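Local coordinates for probable amidase (Thermus thermophilus, PDB 2DC0), which belongs to the amidase family, alpha/beta proteins built around a large mixed beta-sheet, at residues K185-R190 / G417-V422; N235-V240 / G347-L352; E262-L267 / G427-R432; L396-A401 / V408-V413. All coordinates share one frame; numbering follows the deposited sequence.

Interaction 1: residues K185-R190 / G417-V422; sequences KPSYGR and GEDGKV
Asp419 pushes its carboxylate into the loop 185-190, where OD1 and OD2 are taken by different donors. The backbone N of Ser187 gives a nearly straight bond to Asp419 OD1 (2.9 Å), and Ser187 OG gives a short one to Asp419 OD2 (2.6 Å); both arrive on the syn side, a little out of the carboxylate plane. From the other face of that plane comes Arg190, whose NH2 forms a salt bridge with Asp419 OD2 at 3.0 Å. The guanidinium lies over this face of the carboxylate, the two planes 79° apart, and NH2 meets OD2 from well above the carboxylate plane. The type II turn from Ser187 to Arg190, with Gly189 at positive phi, folds both donors back onto one acid, and that acid sits in the first turn of helix 419-430, right after the N-cap position held by Glu418. Ser187 suits its place because its small hydroxyl, set beside its own backbone N (chi1 -66°), also accepts from Gly417 N at 2.8 Å. Arg190 reaches the acid by bending at chi3, while its NH1 pairs with Glu226. Pro186 brings CB to 3.2 Å from Asp419 OD1, and Leu339 of the second subunit packs on Arg190.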
loop_
_atom_site.group_PDB
_atom_site.type_symbol
_atom_site.label_atom_id
_atom_site.label_comp_id
_atom_site.label_asym_id
_atom_site.label_seq_id
_atom_site.Cartn_x
_atom_site.Cartn_y
_atom_site.Cartn_z
ATOM N N LYS A 185 -0.915 -14.335 9.549
ATOM C CA LYS A 185 -0.686 -12.891 9.612
ATOM C C LYS A 185 -1.791 -12.270 8.766
ATOM O O LYS A 185 -1.721 -12.292 7.534
ATOM C CB LYS A 185 0.667 -12.486 9.019
ATOM C CG LYS A 185 0.904 -10.962 9.097
ATOM C CD LYS A 185 1.967 -10.469 8.117
ATOM C CE LYS A 185 1.439 -10.446 6.688
ATOM N NZ LYS A 185 0.303 -9.482 6.542
ATOM N N PRO A 186 -2.827 -11.717 9.413
ATOM C CA PRO A 186 -3.940 -11.099 8.692
ATOM C C PRO A 186 -3.493 -9.837 7.976
ATOM O O PRO A 186 -2.343 -9.401 8.111
ATOM C CB PRO A 186 -4.942 -10.769 9.800
ATOM C CG PRO A 186 -4.595 -11.730 10.898
ATOM C CD PRO A 186 -3.086 -11.722 10.863
ATOM N N SER A 187 -4.409 -9.251 7.216
ATOM C CA SER A 187 -4.118 -8.005 6.516
ATOM C C SER A 187 -3.720 -7.007 7.591
ATOM O O SER A 187 -4.220 -7.059 8.721
ATOM C CB SER A 187 -5.362 -7.485 5.792
ATOM O OG SER A 187 -5.758 -8.365 4.748
ATOM N N TYR A 188 -2.825 -6.093 7.243
ATOM C CA TYR A 188 -2.371 -5.079 8.186
ATOM C C TYR A 188 -3.552 -4.388 8.871
ATOM O O TYR A 188 -4.549 -4.066 8.224
ATOM C CB TYR A 188 -1.529 -4.026 7.457
ATOM C CG TYR A 188 -1.069 -2.889 8.339
ATOM C CD1 TYR A 188 0.055 -3.021 9.156
ATOM C CD2 TYR A 188 -1.759 -1.672 8.356
ATOM C CE1 TYR A 188 0.482 -1.971 9.964
ATOM C CE2 TYR A 188 -1.338 -0.617 9.165
ATOM C CZ TYR A 188 -0.220 -0.772 9.963
ATOM O OH TYR A 188 0.192 0.275 10.764
ATOM N N GLY A 189 -3.439 -4.193 10.183
ATOM C CA GLY A 189 -4.468 -3.503 10.937
ATOM C C GLY A 189 -5.769 -4.209 11.266
ATOM O O GLY A 189 -6.549 -3.694 12.067
ATOM N N ARG A 190 -6.024 -5.371 10.675
ATOM C CA ARG A 190 -7.273 -6.067 10.964
ATOM C C ARG A 190 -7.387 -6.381 12.461
ATOM O O ARG A 190 -8.460 -6.246 13.050
ATOM C CB ARG A 190 -7.380 -7.348 10.140
ATOM C CG ARG A 190 -8.743 -8.005 10.243
ATOM C CD ARG A 190 -8.829 -9.228 9.354
ATOM N NE ARG A 190 -8.819 -8.890 7.930
ATOM C CZ ARG A 190 -9.841 -8.344 7.277
ATOM N NH1 ARG A 190 -10.970 -8.063 7.915
ATOM N NH2 ARG A 190 -9.741 -8.094 5.978
ATOM N N GLY A 417 -6.751 -7.516 2.218
ATOM C CA GLY A 417 -8.130 -7.667 2.653
ATOM C C GLY A 417 -8.775 -9.013 2.359
ATOM O O GLY A 417 -9.902 -9.257 2.781
ATOM N N GLU A 418 -8.081 -9.902 1.658
ATOM C CA GLU A 418 -8.678 -11.197 1.351
ATOM C C GLU A 418 -8.309 -12.313 2.321
ATOM O O GLU A 418 -7.989 -13.431 1.913
ATOM C CB GLU A 418 -8.345 -11.597 -0.094
ATOM C CG GLU A 418 -8.940 -10.630 -1.122
ATOM C CD GLU A 418 -10.385 -10.234 -0.793
ATOM O OE1 GLU A 418 -11.247 -11.133 -0.666
ATOM O OE2 GLU A 418 -10.660 -9.017 -0.655
ATOM N N ASP A 419 -8.382 -11.998 3.611
ATOM C CA ASP A 419 -8.060 -12.939 4.674
ATOM C C ASP A 419 -8.907 -14.203 4.596
ATOM O O ASP A 419 -8.403 -15.304 4.814
ATOM C CB ASP A 419 -8.279 -12.284 6.037
ATOM C CG ASP A 419 -7.506 -10.997 6.196
ATOM O OD1 ASP A 419 -6.756 -10.896 7.191
ATOM O OD2 ASP A 419 -7.652 -10.090 5.334
ATOM N N GLY A 420 -10.193 -14.037 4.297
ATOM C CA GLY A 420 -11.090 -15.175 4.204
ATOM C C GLY A 420 -10.691 -16.127 3.096
ATOM O O GLY A 420 -10.739 -17.344 3.266
ATOM N N LYS A 421 -10.294 -15.572 1.957
ATOM C CA LYS A 421 -9.886 -16.385 0.817
ATOM C C LYS A 421 -8.610 -17.152 1.142
ATOM O O LYS A 421 -8.466 -18.321 0.783
ATOM C CB LYS A 421 -9.666 -15.494 -0.411
ATOM C CG LYS A 421 -9.411 -16.246 -1.712
ATOM C CD LYS A 421 -9.301 -15.266 -2.879
ATOM C CE LYS A 421 -9.148 -15.984 -4.213
ATOM N NZ LYS A 421 -10.331 -16.837 -4.507
ATOM N N VAL A 422 -7.679 -16.487 1.817
ATOM C CA VAL A 422 -6.427 -17.124 2.195
ATOM C C VAL A 422 -6.692 -18.287 3.142
ATOM O O VAL A 422 -6.160 -19.389 2.964
ATOM C CB VAL A 422 -5.478 -16.116 2.873
ATOM C CG1 VAL A 422 -4.251 -16.838 3.427
ATOM C CG2 VAL A 422 -5.052 -15.063 1.859
#

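Interaction 2: residues N235-V240 / G347-L352; sequences NPVFGV and GVDALL
Phe238 and Leu352 meet on one face of a parallel strand pair, with the leucine lying over the phenyl ring. From Phe238 CB, which touches Leu352 CD1, the side chain leads to Phe238 CG, 3.5 Å from Leu352 CD1. Phe238 CD1 is nearest Leu352 CG, and CE1 comes near Leu352 CD2, both of which overhang the rim; of the two leucine methyls only CD1 lies over the face. It stands 3.9 Å from the ring centroid, 27° off the normal, a CH-pi contact. Farther out, Phe238 CE2 packs on Trp428 of helix 419-430. A branched leucine tip suits this flat surface.

The backbones are joined by Gly239 N to Ala350 O (2.8 Å) and Leu352 N to Gly239 O (2.9 Å). Gly239, with no side chain, lets Val348 and Leu351 close over the backbone here. Before the strand, Asp349 replaces the next rung with two bonds to one residue: Asp349 N donates to Val237 O (2.7 Å), and Asp349 OD2 accepts from Val237 N (2.7 Å) on the anti side. With CG beside the backbone N (chi1 -65°), the carboxylate turns back toward Val237. A water lies within hydrogen-bonding distance of Asp349 OD2 and Asn235 O, while OD1 pairs with Lys421.

Strand 237-240 is thus held between 350-354 and 270-273 in the mixed sheet, and helix 419-430 packs on Pro236 and Ala350 through Leu425.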
loop_
_atom_site.group_PDB
_atom_site.type_symbol
_atom_site.label_atom_id
_atom_site.label_comp_id
_atom_site.label_asym_id
_atom_site.label_seq_id
_atom_site.Cartn_x
_atom_site.Cartn_y
_atom_site.Cartn_z
ATOM N N ASN A 235 -11.106 -25.678 -7.965
ATOM C CA ASN A 235 -10.126 -25.394 -9.007
ATOM C C ASN A 235 -9.277 -24.171 -8.666
ATOM O O ASN A 235 -9.179 -23.225 -9.445
ATOM C CB ASN A 235 -10.846 -25.176 -10.337
ATOM C CG ASN A 235 -11.550 -26.432 -10.829
ATOM O OD1 ASN A 235 -12.609 -26.369 -11.456
ATOM N ND2 ASN A 235 -10.953 -27.581 -10.553
ATOM N N PRO A 236 -8.647 -24.178 -7.485
ATOM C CA PRO A 236 -7.811 -23.047 -7.079
ATOM C C PRO A 236 -6.646 -22.852 -8.045
ATOM O O PRO A 236 -6.107 -23.818 -8.587
ATOM C CB PRO A 236 -7.349 -23.447 -5.682
ATOM C CG PRO A 236 -7.267 -24.945 -5.779
ATOM C CD PRO A 236 -8.544 -25.282 -6.513
ATOM N N VAL A 237 -6.282 -21.597 -8.276
ATOM C CA VAL A 237 -5.170 -21.268 -9.162
ATOM C C VAL A 237 -4.105 -20.623 -8.283
ATOM O O VAL A 237 -4.330 -19.566 -7.696
ATOM C CB VAL A 237 -5.593 -20.267 -10.262
ATOM C CG1 VAL A 237 -4.401 -19.934 -11.150
ATOM C CG2 VAL A 237 -6.728 -20.864 -11.102
ATOM N N PHE A 238 -2.950 -21.269 -8.190
ATOM C CA PHE A 238 -1.862 -20.769 -7.364
ATOM C C PHE A 238 -0.731 -20.204 -8.204
ATOM O O PHE A 238 -0.304 -20.820 -9.180
ATOM C CB PHE A 238 -1.327 -21.892 -6.477
ATOM C CG PHE A 238 -2.328 -22.407 -5.480
ATOM C CD1 PHE A 238 -2.689 -21.637 -4.374
ATOM C CD2 PHE A 238 -2.900 -23.667 -5.638
ATOM C CE1 PHE A 238 -3.601 -22.119 -3.436
ATOM C CE2 PHE A 238 -3.814 -24.160 -4.706
ATOM C CZ PHE A 238 -4.165 -23.384 -3.601
ATOM N N GLY A 239 -0.251 -19.026 -7.818
ATOM C CA GLY A 239 0.850 -18.405 -8.530
ATOM C C GLY A 239 2.143 -18.678 -7.782
ATOM O O GLY A 239 2.186 -18.606 -6.549
ATOM N N VAL A 240 3.199 -18.996 -8.521
ATOM C CA VAL A 240 4.495 -19.286 -7.918
ATOM C C VAL A 240 5.527 -18.309 -8.475
ATOM O O VAL A 240 5.799 -18.301 -9.676
ATOM C CB VAL A 240 4.925 -20.746 -8.226
ATOM C CG1 VAL A 240 6.300 -21.026 -7.653
ATOM C CG2 VAL A 240 3.901 -21.715 -7.640
ATOM N N GLY A 347 -5.122 -12.498 -11.410
ATOM C CA GLY A 347 -5.342 -13.720 -12.163
ATOM C C GLY A 347 -5.136 -15.026 -11.413
ATOM O O GLY A 347 -5.411 -16.086 -11.965
ATOM N N VAL A 348 -4.636 -14.967 -10.179
ATOM C CA VAL A 348 -4.439 -16.180 -9.380
ATOM C C VAL A 348 -5.167 -16.011 -8.047
ATOM O O VAL A 348 -5.454 -14.889 -7.628
ATOM C CB VAL A 348 -2.926 -16.493 -9.111
ATOM C CG1 VAL A 348 -2.191 -16.706 -10.429
ATOM C CG2 VAL A 348 -2.269 -15.369 -8.316
ATOM N N ASP A 349 -5.483 -17.117 -7.383
ATOM C CA ASP A 349 -6.189 -17.030 -6.108
ATOM C C ASP A 349 -5.238 -16.680 -4.970
ATOM O O ASP A 349 -5.626 -16.035 -3.994
ATOM C CB ASP A 349 -6.924 -18.341 -5.820
ATOM C CG ASP A 349 -8.036 -18.608 -6.823
ATOM O OD1 ASP A 349 -8.864 -17.697 -7.029
ATOM O OD2 ASP A 349 -8.081 -19.716 -7.400
ATOM N N ALA A 350 -3.987 -17.105 -5.102
ATOM C CA ALA A 350 -2.982 -16.813 -4.087
ATOM C C ALA A 350 -1.616 -17.215 -4.588
ATOM O O ALA A 350 -1.494 -17.913 -5.591
ATOM C CB ALA A 350 -3.296 -17.571 -2.800
ATOM N N LEU A 351 -0.589 -16.753 -3.890
ATOM C CA LEU A 351 0.771 -17.112 -4.232
ATOM C C LEU A 351 1.153 -18.196 -3.240
ATOM O O LEU A 351 0.648 -18.223 -2.115
ATOM C CB LEU A 351 1.724 -15.923 -4.058
ATOM C CG LEU A 351 1.408 -14.648 -4.840
ATOM C CD1 LEU A 351 2.557 -13.659 -4.686
ATOM C CD2 LEU A 351 1.183 -14.990 -6.303
ATOM N N LEU A 352 2.028 -19.092 -3.678
ATOM C CA LEU A 352 2.544 -20.171 -2.848
ATOM C C LEU A 352 4.065 -20.112 -2.904
ATOM O O LEU A 352 4.645 -19.895 -3.966
ATOM C CB LEU A 352 2.108 -21.539 -3.373
ATOM C CG LEU A 352 0.649 -21.974 -3.269
ATOM C CD1 LEU A 352 0.528 -23.440 -3.695
ATOM C CD2 LEU A 352 0.177 -21.806 -1.825
HETATM O O HOH W 1 -10.372 -20.782 -8.348
#

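Interaction 3: residues E262-L267 / G427-R432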
loop_
_atom_site.group_PDB
_atom_site.type_symbol
_atom_site.label_atom_id
_atom_site.label_comp_id
_atom_site.label_asym_id
_atom_site.label_seq_id
_atom_site.Cartn_x
_atom_site.Cartn_y
_atom_site.Cartn_z
ATOM N N GLU A 262 4.204 -30.398 -8.354
ATOM C CA GLU A 262 3.956 -31.530 -9.242
ATOM C C GLU A 262 2.648 -32.251 -8.915
ATOM O O GLU A 262 2.000 -32.789 -9.808
ATOM C CB GLU A 262 5.115 -32.531 -9.160
ATOM C CG GLU A 262 6.412 -32.075 -9.826
ATOM C CD GLU A 262 6.344 -32.126 -11.343
ATOM O OE1 GLU A 262 6.043 -33.211 -11.884
ATOM O OE2 GLU A 262 6.595 -31.089 -11.993
ATOM N N ASP A 263 2.263 -32.266 -7.641
ATOM C CA ASP A 263 1.032 -32.941 -7.234
ATOM C C ASP A 263 -0.248 -32.113 -7.343
ATOM O O ASP A 263 -1.331 -32.677 -7.517
ATOM C CB ASP A 263 1.150 -33.471 -5.798
ATOM C CG ASP A 263 2.073 -34.681 -5.685
ATOM O OD1 ASP A 263 2.089 -35.514 -6.616
ATOM O OD2 ASP A 263 2.761 -34.812 -4.651
ATOM N N LEU A 264 -0.140 -30.788 -7.241
ATOM C CA LEU A 264 -1.326 -29.926 -7.300
ATOM C C LEU A 264 -2.271 -30.183 -8.471
ATOM O O LEU A 264 -3.486 -30.172 -8.298
ATOM C CB LEU A 264 -0.913 -28.447 -7.256
ATOM C CG LEU A 264 -0.467 -27.973 -5.865
ATOM C CD1 LEU A 264 -0.021 -26.512 -5.919
ATOM C CD2 LEU A 264 -1.638 -28.126 -4.883
ATOM N N PRO A 265 -1.729 -30.422 -9.679
ATOM C CA PRO A 265 -2.609 -30.679 -10.826
ATOM C C PRO A 265 -3.489 -31.908 -10.589
ATOM O O PRO A 265 -4.679 -31.895 -10.894
ATOM C CB PRO A 265 -1.622 -30.879 -11.982
ATOM C CG PRO A 265 -0.479 -29.980 -11.588
ATOM C CD PRO A 265 -0.327 -30.294 -10.116
ATOM N N ALA A 266 -2.907 -32.964 -10.032
ATOM C CA ALA A 266 -3.675 -34.174 -9.755
ATOM C C ALA A 266 -4.713 -33.908 -8.664
ATOM O O ALA A 266 -5.713 -34.620 -8.556
ATOM C CB ALA A 266 -2.743 -35.309 -9.326
ATOM N N LEU A 267 -4.474 -32.877 -7.859
ATOM C CA LEU A 267 -5.393 -32.514 -6.784
ATOM C C LEU A 267 -6.476 -31.567 -7.294
ATOM O O LEU A 267 -7.235 -30.997 -6.515
ATOM C CB LEU A 267 -4.626 -31.864 -5.629
ATOM C CG LEU A 267 -3.712 -32.806 -4.837
ATOM C CD1 LEU A 267 -2.850 -32.008 -3.870
ATOM C CD2 LEU A 267 -4.560 -33.822 -4.081
ATOM N N GLY A 427 -7.235 -24.097 4.240
ATOM C CA GLY A 427 -7.956 -25.275 4.685
ATOM C C GLY A 427 -7.971 -26.335 3.599
ATOM O O GLY A 427 -7.853 -27.530 3.874
ATOM N N TRP A 428 -8.120 -25.886 2.359
ATOM C CA TRP A 428 -8.145 -26.783 1.213
ATOM C C TRP A 428 -6.807 -27.513 1.106
ATOM O O TRP A 428 -6.760 -28.733 0.904
ATOM C CB TRP A 428 -8.399 -25.983 -0.064
ATOM C CG TRP A 428 -8.577 -26.833 -1.282
ATOM C CD1 TRP A 428 -9.747 -27.374 -1.745
ATOM C CD2 TRP A 428 -7.556 -27.236 -2.200
ATOM N NE1 TRP A 428 -9.514 -28.092 -2.898
ATOM C CE2 TRP A 428 -8.178 -28.031 -3.194
ATOM C CE3 TRP A 428 -6.171 -27.018 -2.272
ATOM C CZ2 TRP A 428 -7.463 -28.591 -4.262
ATOM C CZ3 TRP A 428 -5.461 -27.578 -3.335
ATOM C CH2 TRP A 428 -6.110 -28.362 -4.311
ATOM N N LEU A 429 -5.720 -26.761 1.252
ATOM C CA LEU A 429 -4.373 -27.331 1.177
ATOM C C LEU A 429 -4.080 -28.249 2.359
ATOM O O LEU A 429 -3.550 -29.340 2.181
ATOM C CB LEU A 429 -3.332 -26.209 1.123
ATOM C CG LEU A 429 -3.218 -25.438 -0.201
ATOM C CD1 LEU A 429 -2.455 -24.134 0.025
ATOM C CD2 LEU A 429 -2.476 -26.303 -1.232
ATOM N N GLU A 430 -4.430 -27.798 3.561
ATOM C CA GLU A 430 -4.206 -28.567 4.782
ATOM C C GLU A 430 -4.815 -29.970 4.700
ATOM O O GLU A 430 -4.211 -30.950 5.146
ATOM C CB GLU A 430 -4.797 -27.806 5.974
ATOM C CG GLU A 430 -4.651 -28.474 7.328
ATOM C CD GLU A 430 -5.394 -27.705 8.414
ATOM O OE1 GLU A 430 -6.619 -27.538 8.274
ATOM O OE2 GLU A 430 -4.758 -27.267 9.392
ATOM N N ALA A 431 -6.011 -30.060 4.129
ATOM C CA ALA A 431 -6.704 -31.331 3.985
ATOM C C ALA A 431 -6.035 -32.219 2.936
ATOM O O ALA A 431 -6.337 -33.410 2.848
ATOM C CB ALA A 431 -8.175 -31.082 3.597
ATOM N N ARG A 432 -5.119 -31.643 2.158
ATOM C CA ARG A 432 -4.424 -32.378 1.097
ATOM C C ARG A 432 -2.899 -32.448 1.245
ATOM O O ARG A 432 -2.202 -32.881 0.325
ATOM C CB ARG A 432 -4.782 -31.769 -0.262
ATOM C CG ARG A 432 -6.260 -31.877 -0.594
ATOM C CD ARG A 432 -6.657 -31.070 -1.830
ATOM N NE ARG A 432 -8.073 -31.267 -2.132
ATOM C CZ ARG A 432 -9.069 -30.909 -1.326
ATOM N NH1 ARG A 432 -8.806 -30.321 -0.165
ATOM N NH2 ARG A 432 -10.329 -31.157 -1.669
HETATM O O HOH W 2 -8.504 -32.507 -4.578
#
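Trp428 carries its CG anti to the backbone N (chi1 -174°), which extends the indole from helix 419-430 toward Leu264 and Leu267, while Arg432, with CG beside its own N (chi1 -63°), folds back over that indole. Leu264 CD2 reaches the rim of the ring at Trp428 CZ3 (4.2 Å), lying near its plane, and the same methyl touches Leu429 CD2. At a neighbouring part of the edge, Leu267 presents its backbone O 3.3 Å from Trp428 CZ2 and its CB 4.0 Å from CH2. A broad aromatic suits this place, since one rigid group can span both leucines. The extended arginine chain runs antiparallel to Leu267, whose CD1 meets Arg432 CB at 4.1 Å. One face of the Arg432 guanidinium lies over Trp428 NE1, which stands 3.2 Å from its plane, and Arg432 NH1 donates to Trp428 O (2.8 Å), which fixes its rotation. A water in the guanidinium plane accepts from Arg432 NE and donates to Leu267 O, bridging the two segments where direct hydrogen bonds are lacking. The contact joins the chain near the C-terminal ends of helices 251-263 and 419-430; Leu264, Trp428 and Leu429 continue the apolar layer on Phe238, between sheet and helices of this alpha/beta fold.

Interaction 4: residues L396-A401 / V408-V413; sequences LALPFA and VGLQVV
A classic beta bulge interrupts the antiparallel hairpin of strands 395-403 and 406-413: Phe400 and Ala401 both face Val408. The carbonyl O of Val408 accepts from two successive amides, Phe400 N at 3.1 Å and Ala401 N at 3.3 Å, and Val408 N returns a bond to Ala401 O. Nearer the start of 396-401 the ladder is regular. Leu396 and Val412 form one hydrogen-bonded pair, and Leu398 and Leu410 another, with Leu410 N to Leu398 O at 2.7 Å. Between the two lies Ala397 opposite Gln411, a non-hydrogen-bonded pair. Pro399, which has no N-H to give, suits its place opposite Gly409, another non-hydrogen-bonded pair.

The bulge turns the side chain of Phe400 across the partner strand. The Phe400 ring edge reaches Gly409 O, 3.4 Å from Phe400 CE2, while CE2 also meets Val408 CG1 at 3.7 Å and Phe400 CD2 meets Leu410 CB at 3.5 Å. Leu398 and Leu410 lie side by side and point the same way; CG of Leu398 stands between its backbone N and carbonyl carbon (chi1 40°), and this places Leu398 CD1 against Leu410 CB (3.6 Å).

On the face bearing Leu396, Leu398, Leu410 and Val412, two helices pack: 419-430 through Val422, Leu429 and Glu430, and 251-263 through Phe257 and Leu260. Within the mixed sheet the hairpin lies between strands 182-185 and 350-354, bonded to the first through Ala397 and to the second through Gly409, Gln411 and Val413.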
loop_
_atom_site.group_PDB
_atom_site.type_symbol
_atom_site.label_atom_id
_atom_site.label_comp_id
_atom_site.label_asym_id
_atom_site.label_seq_id
_atom_site.Cartn_x
_atom_site.Cartn_y
_atom_site.Cartn_z
ATOM N N LEU A 396 -0.734 -16.819 5.232
ATOM C CA LEU A 396 -0.842 -17.970 6.113
ATOM C C LEU A 396 0.394 -18.854 6.018
ATOM O O LEU A 396 0.960 -19.020 4.935
ATOM C CB LEU A 396 -2.066 -18.803 5.717
ATOM C CG LEU A 396 -2.291 -20.106 6.478
ATOM C CD1 LEU A 396 -2.721 -19.773 7.911
ATOM C CD2 LEU A 396 -3.372 -20.936 5.789
ATOM N N ALA A 397 0.824 -19.404 7.150
ATOM C CA ALA A 397 1.947 -20.337 7.157
ATOM C C ALA A 397 1.390 -21.635 7.739
ATOM O O ALA A 397 0.787 -21.625 8.809
ATOM C CB ALA A 397 3.100 -19.813 8.034
ATOM N N LEU A 398 1.548 -22.735 7.010
ATOM C CA LEU A 398 1.095 -24.043 7.478
ATOM C C LEU A 398 2.100 -25.111 7.062
ATOM O O LEU A 398 2.768 -24.977 6.035
ATOM C CB LEU A 398 -0.299 -24.391 6.919
ATOM C CG LEU A 398 -0.712 -24.073 5.471
ATOM C CD1 LEU A 398 0.428 -24.231 4.505
ATOM C CD2 LEU A 398 -1.876 -25.004 5.109
ATOM N N PRO A 399 2.219 -26.188 7.856
ATOM C CA PRO A 399 3.159 -27.278 7.561
ATOM C C PRO A 399 2.880 -27.966 6.243
ATOM O O PRO A 399 1.728 -28.231 5.919
ATOM C CB PRO A 399 2.974 -28.235 8.742
ATOM C CG PRO A 399 2.459 -27.351 9.836
ATOM C CD PRO A 399 1.492 -26.457 9.109
ATOM N N PHE A 400 3.928 -28.268 5.484
ATOM C CA PHE A 400 3.722 -28.944 4.213
ATOM C C PHE A 400 4.793 -29.994 3.924
ATOM O O PHE A 400 4.615 -30.836 3.046
ATOM C CB PHE A 400 3.646 -27.914 3.070
ATOM C CG PHE A 400 4.963 -27.648 2.381
ATOM C CD1 PHE A 400 5.295 -28.312 1.201
ATOM C CD2 PHE A 400 5.853 -26.707 2.891
ATOM C CE1 PHE A 400 6.492 -28.037 0.538
ATOM C CE2 PHE A 400 7.051 -26.425 2.238
ATOM C CZ PHE A 400 7.372 -27.089 1.059
ATOM N N ALA A 401 5.897 -29.958 4.664
ATOM C CA ALA A 401 6.963 -30.930 4.439
ATOM C C ALA A 401 7.864 -31.140 5.656
ATOM O O ALA A 401 7.723 -30.464 6.680
ATOM C CB ALA A 401 7.804 -30.500 3.235
ATOM N N VAL A 408 8.748 -28.013 7.910
ATOM C CA VAL A 408 9.014 -26.993 6.905
ATOM C C VAL A 408 7.650 -26.421 6.543
ATOM O O VAL A 408 6.755 -27.167 6.152
ATOM C CB VAL A 408 9.632 -27.571 5.624
ATOM C CG1 VAL A 408 9.881 -26.433 4.628
ATOM C CG2 VAL A 408 10.932 -28.286 5.939
ATOM N N GLY A 409 7.487 -25.110 6.671
ATOM C CA GLY A 409 6.200 -24.511 6.370
ATOM C C GLY A 409 6.003 -23.937 4.980
ATOM O O GLY A 409 6.964 -23.676 4.250
ATOM N N LEU A 410 4.736 -23.740 4.621
ATOM C CA LEU A 410 4.349 -23.191 3.324
ATOM C C LEU A 410 3.588 -21.888 3.514
ATOM O O LEU A 410 2.769 -21.763 4.428
ATOM C CB LEU A 410 3.446 -24.178 2.574
ATOM C CG LEU A 410 2.904 -23.736 1.211
ATOM C CD1 LEU A 410 4.039 -23.753 0.178
ATOM C CD2 LEU A 410 1.788 -24.686 0.759
ATOM N N GLN A 411 3.858 -20.918 2.651
ATOM C CA GLN A 411 3.165 -19.638 2.716
ATOM C C GLN A 411 2.086 -19.565 1.650
ATOM O O GLN A 411 2.308 -19.956 0.508
ATOM C CB GLN A 411 4.131 -18.474 2.492
ATOM C CG GLN A 411 5.029 -18.144 3.662
ATOM C CD GLN A 411 5.829 -16.879 3.405
ATOM O OE1 GLN A 411 6.783 -16.884 2.628
ATOM N NE2 GLN A 411 5.428 -15.785 4.038
ATOM N N VAL A 412 0.916 -19.076 2.050
ATOM C CA VAL A 412 -0.212 -18.882 1.154
ATOM C C VAL A 412 -0.449 -17.377 1.247
ATOM O O VAL A 412 -0.847 -16.879 2.297
ATOM C CB VAL A 412 -1.474 -19.633 1.641
ATOM C CG1 VAL A 412 -2.615 -19.425 0.643
ATOM C CG2 VAL A 412 -1.172 -21.133 1.798
ATOM N N VAL A 413 -0.182 -16.664 0.156
ATOM C CA VAL A 413 -0.307 -15.206 0.108
ATOM C C VAL A 413 -1.504 -14.714 -0.699
ATOM O O VAL A 413 -1.647 -15.064 -1.869
ATOM C CB VAL A 413 0.964 -14.583 -0.520
ATOM C CG1 VAL A 413 0.897 -13.064 -0.457
ATOM C CG2 VAL A 413 2.209 -15.107 0.191
#

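From the N terminus, segment 185-190 opens the longest loop, closed by interaction 1 when the chain reaches 417-422. Interaction 2 joins 235-240 to 347-352 inside that loop, and interaction 4, a local hairpin, forms later within it. Segment 262-267 leaves from inside interaction 2 and finds its partner only at 427-432, so interaction 3 crosses both interactions 1 and 2 while enclosing interaction 4. Helix 419-430 serves interaction 1 at its start and interaction 3 at its end. Lys421 bridges to Asp349, linking interactions 1 and 2, and the neighbouring strands 350-354 and 406-413 connect interactions 2 and 4 in one sheet.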